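Local coordinates for putative curved DNA-binding protein (Chaetomium thermophilum var. thermophilum DSM 1495, PDB 4IPA), which has the methionine-aminopeptidase-like fold of the M24 peptidase family and, as a thermophilic Arx1, probably acts in ribosome biogenesis, at residues 99-104 against 314-319. Residues are numbered along the deposited sequence; the frame is centred on the assembly and turned at random.
Sequences LRSDEK and DAKSGV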
ATOM      1  N   LEU A  99      -3.343   5.778  18.822  1.00 21.32           N
ATOM      2  CA  LEU A  99      -2.573   6.075  20.043  1.00 22.58           C
ATOM      3  C   LEU A  99      -2.956   5.164  21.204  1.00 23.87           C
ATOM      4  O   LEU A  99      -4.114   4.780  21.350  1.00 25.28           O
ATOM      5  CB  LEU A  99      -2.758   7.521  20.470  1.00 21.27           C
ATOM      6  CG  LEU A  99      -2.253   8.568  19.478  1.00 24.15           C
ATOM      7  CD1 LEU A  99      -2.342   9.956  20.080  1.00 25.26           C
ATOM      8  CD2 LEU A  99      -0.819   8.247  19.074  1.00 19.24           C
ATOM      9  N   ARG A 100      -1.980   4.824  22.031  1.00 24.98           N
ATOM     10  CA  ARG A 100      -2.261   4.066  23.248  1.00 35.83           C
ATOM     11  C   ARG A 100      -3.083   4.886  24.250  1.00 32.65           C
ATOM     12  O   ARG A 100      -3.928   4.332  24.958  1.00 31.56           O
ATOM     13  CB  ARG A 100      -0.969   3.543  23.901  1.00 36.18           C
ATOM     14  CG  ARG A 100      -1.233   2.600  25.064  1.00 41.22           C
ATOM     15  CD  ARG A 100      -0.034   1.718  25.402  1.00 43.88           C
ATOM     16  NE  ARG A 100       0.109   0.577  24.500  1.00 45.07           N
ATOM     17  CZ  ARG A 100      -0.714  -0.469  24.466  1.00 44.06           C
ATOM     18  NH1 ARG A 100      -1.764  -0.525  25.273  1.00 43.01           N
ATOM     19  NH2 ARG A 100      -0.493  -1.461  23.612  1.00 43.13           N
ATOM     20  N   SER A 101      -2.854   6.201  24.276  1.00 27.97           N
ATOM     21  CA  SER A 101      -3.544   7.106  25.205  1.00 31.66           C
ATOM     22  C   SER A 101      -4.958   7.511  24.764  1.00 30.54           C
ATOM     23  O   SER A 101      -5.680   8.164  25.515  1.00 25.89           O
ATOM     24  CB  SER A 101      -2.711   8.371  25.435  1.00 31.90           C
ATOM     25  OG  SER A 101      -2.592   9.121  24.229  1.00 33.95           O
ATOM     26  N   ASP A 102      -5.334   7.169  23.537  1.00 30.13           N
ATOM     27  CA  ASP A 102      -6.740   7.265  23.129  1.00 26.53           C
ATOM     28  C   ASP A 102      -7.394   5.969  23.575  1.00 28.58           C
ATOM     29  O   ASP A 102      -7.362   4.973  22.854  1.00 26.32           O
ATOM     30  CB  ASP A 102      -6.866   7.427  21.612  1.00 24.70           C
ATOM     31  CG  ASP A 102      -6.605   8.850  21.152  1.00 26.99           C
ATOM     32  OD1 ASP A 102      -6.609   9.772  21.996  1.00 29.16           O
ATOM     33  OD2 ASP A 102      -6.415   9.050  19.943  1.00 27.35           O
ATOM     34  N   GLU A 103      -7.961   5.981  24.779  1.00 29.30           N
ATOM     35  CA  GLU A 103      -8.395   4.754  25.441  1.00 33.76           C
ATOM     36  C   GLU A 103      -9.365   3.907  24.625  1.00 29.58           C
ATOM     37  O   GLU A 103      -9.200   2.697  24.534  1.00 34.06           O
ATOM     38  CB  GLU A 103      -9.004   5.060  26.809  1.00 33.04           C
ATOM     39  CG  GLU A 103      -7.983   5.206  27.920  1.00 45.91           C
ATOM     40  CD  GLU A 103      -8.624   5.599  29.243  1.00 55.19           C
ATOM     41  OE1 GLU A 103      -9.874   5.544  29.340  1.00 51.06           O
ATOM     42  OE2 GLU A 103      -7.877   5.965  30.178  1.00 52.31           O
ATOM     43  N   LYS A 104     -10.376   4.535  24.042  1.00 27.26           N
ATOM     44  CA  LYS A 104     -11.369   3.795  23.270  1.00 33.14           C
ATOM     45  C   LYS A 104     -10.763   3.162  21.999  1.00 30.82           C
ATOM     46  O   LYS A 104     -10.959   1.969  21.722  1.00 29.09           O
ATOM     47  CB  LYS A 104     -12.569   4.688  22.913  1.00 28.52           C
ATOM     48  CG  LYS A 104     -13.636   3.960  22.070  1.00 39.80           C
ATOM     49  CD  LYS A 104     -14.464   4.913  21.189  1.00 40.61           C
ATOM     50  CE  LYS A 104     -15.527   4.148  20.393  1.00 36.70           C
ATOM     51  NZ  LYS A 104     -15.018   2.855  19.813  1.00 34.34           N
ATOM     52  N   ASP A 314       3.766  15.032  23.893  1.00 24.66           N
ATOM     53  CA  ASP A 314       4.550  15.839  22.964  0.99 25.56           C
ATOM     54  C   ASP A 314       4.080  15.632  21.511  1.00 25.33           C
ATOM     55  O   ASP A 314       4.049  16.566  20.700  1.00 20.29           O
ATOM     56  CB  ASP A 314       6.049  15.503  23.077  1.00 26.87           C
ATOM     57  CG  ASP A 314       6.692  16.051  24.358  1.00 31.36           C
ATOM     58  OD1 ASP A 314       6.082  16.927  24.991  1.00 28.19           O
ATOM     59  OD2 ASP A 314       7.809  15.626  24.735  1.00 33.02           O
ATOM     60  N   ALA A 315       3.701  14.401  21.188  1.00 22.80           N
ATOM     61  CA  ALA A 315       3.342  14.088  19.811  1.00 25.13           C
ATOM     62  C   ALA A 315       2.133  14.934  19.434  1.00 20.49           C
ATOM     63  O   ALA A 315       2.138  15.597  18.399  1.00 23.48           O
ATOM     64  CB  ALA A 315       3.047  12.621  19.646  1.00 24.05           C
ATOM     65  N   LYS A 316       1.117  14.941  20.297  1.00 20.07           N
ATOM     66  CA  LYS A 316      -0.135  15.645  20.014  1.00 22.85           C
ATOM     67  C   LYS A 316       0.026  17.154  19.982  1.00 24.57           C
ATOM     68  O   LYS A 316      -0.674  17.849  19.251  1.00 28.82           O
ATOM     69  CB  LYS A 316      -1.203  15.287  21.042  1.00 25.18           C
ATOM     70  CG  LYS A 316      -1.474  13.806  21.135  1.00 30.24           C
ATOM     71  CD  LYS A 316      -1.961  13.430  22.524  1.00 32.87           C
ATOM     72  CE  LYS A 316      -3.461  13.550  22.628  1.00 36.02           C
ATOM     73  NZ  LYS A 316      -3.930  13.064  23.957  1.00 40.73           N
ATOM     74  N   SER A 317       0.951  17.658  20.781  1.00 23.85           N
ATOM     75  CA  SER A 317       1.181  19.091  20.854  1.00 25.15           C
ATOM     76  C   SER A 317       1.931  19.601  19.629  1.00 19.43           C
ATOM     77  O   SER A 317       1.498  20.537  18.974  1.00 18.46           O
ATOM     78  CB  SER A 317       1.954  19.417  22.133  1.00 24.10           C
ATOM     79  OG  SER A 317       2.401  20.754  22.128  1.00 25.27           O
ATOM     80  N   GLY A 318       3.068  18.983  19.333  1.00 19.93           N
ATOM     81  CA  GLY A 318       3.906  19.432  18.240  1.00 21.46           C
ATOM     82  C   GLY A 318       3.350  19.157  16.849  1.00 20.56           C
ATOM     83  O   GLY A 318       3.613  19.913  15.912  1.00 21.67           O
ATOM     84  N   VAL A 319       2.574  18.086  16.701  1.00 19.36           N
ATOM     85  CA  VAL A 319       2.069  17.737  15.378  1.00 22.46           C
ATOM     86  C   VAL A 319       1.200  18.845  14.780  1.00 23.10           C
ATOM     87  O   VAL A 319       1.201  19.062  13.565  1.00 20.60           O
ATOM     88  CB  VAL A 319       1.304  16.399  15.353  1.00 19.63           C
ATOM     89  CG1 VAL A 319      -0.067  16.538  16.030  1.00 18.95           C
ATOM     90  CG2 VAL A 319       1.142  15.941  13.914  1.00 15.90           C
TER
HETATM   91  O   HOH W   1      -4.640  10.446  23.368  1.00 33.23           O
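Lys-316 reaches from helix 312-324 across to Leu-99 and Ser-101 in the loop between strands 79-88 and 115-124. Its CB leaves the helix in the direction of the loop, and the first side-chain atom to make contact is CG, 4.1 Å from Leu-99 CD1. The two side chains meet at a slant, an apolar contact that suits a buried leucine, which also rests on Arg-270, Thr-272 and Leu-306. At the CG-CD bond the lysine bends (chi3 88°); CD and CE still run alongside the methyl, drawing slowly away, and the extended last torsion carries NZ toward Ser-101 and Asp-102. Lysine is long enough to offer methylenes to Leu-99 and still bring an amine to water.

At the tip, NZ comes within 4.2 Å of Ser-101 OG but bonds to neither loop side chain directly. Instead it donates to a water 2.8 Å away, which donates in turn to Ser-101 OG at 2.6 Å and to Asp-102 OD1. Small, hydroxyl-bearing Ser-101 can accept from the water while also hydrogen-bonding Glu-312, at the start of the same helix. The Asp-102 carboxylate accepts likewise while pairing with Arg-270; Lys-316 NZ also bridges to a sulfate, probably from the crystallisation liquor.

Asp-102 OD1 and Lys-316 NZ, 4.7 Å apart, probably attract one another; a water-bridged polar link and one small apolar contact together join loop to helix.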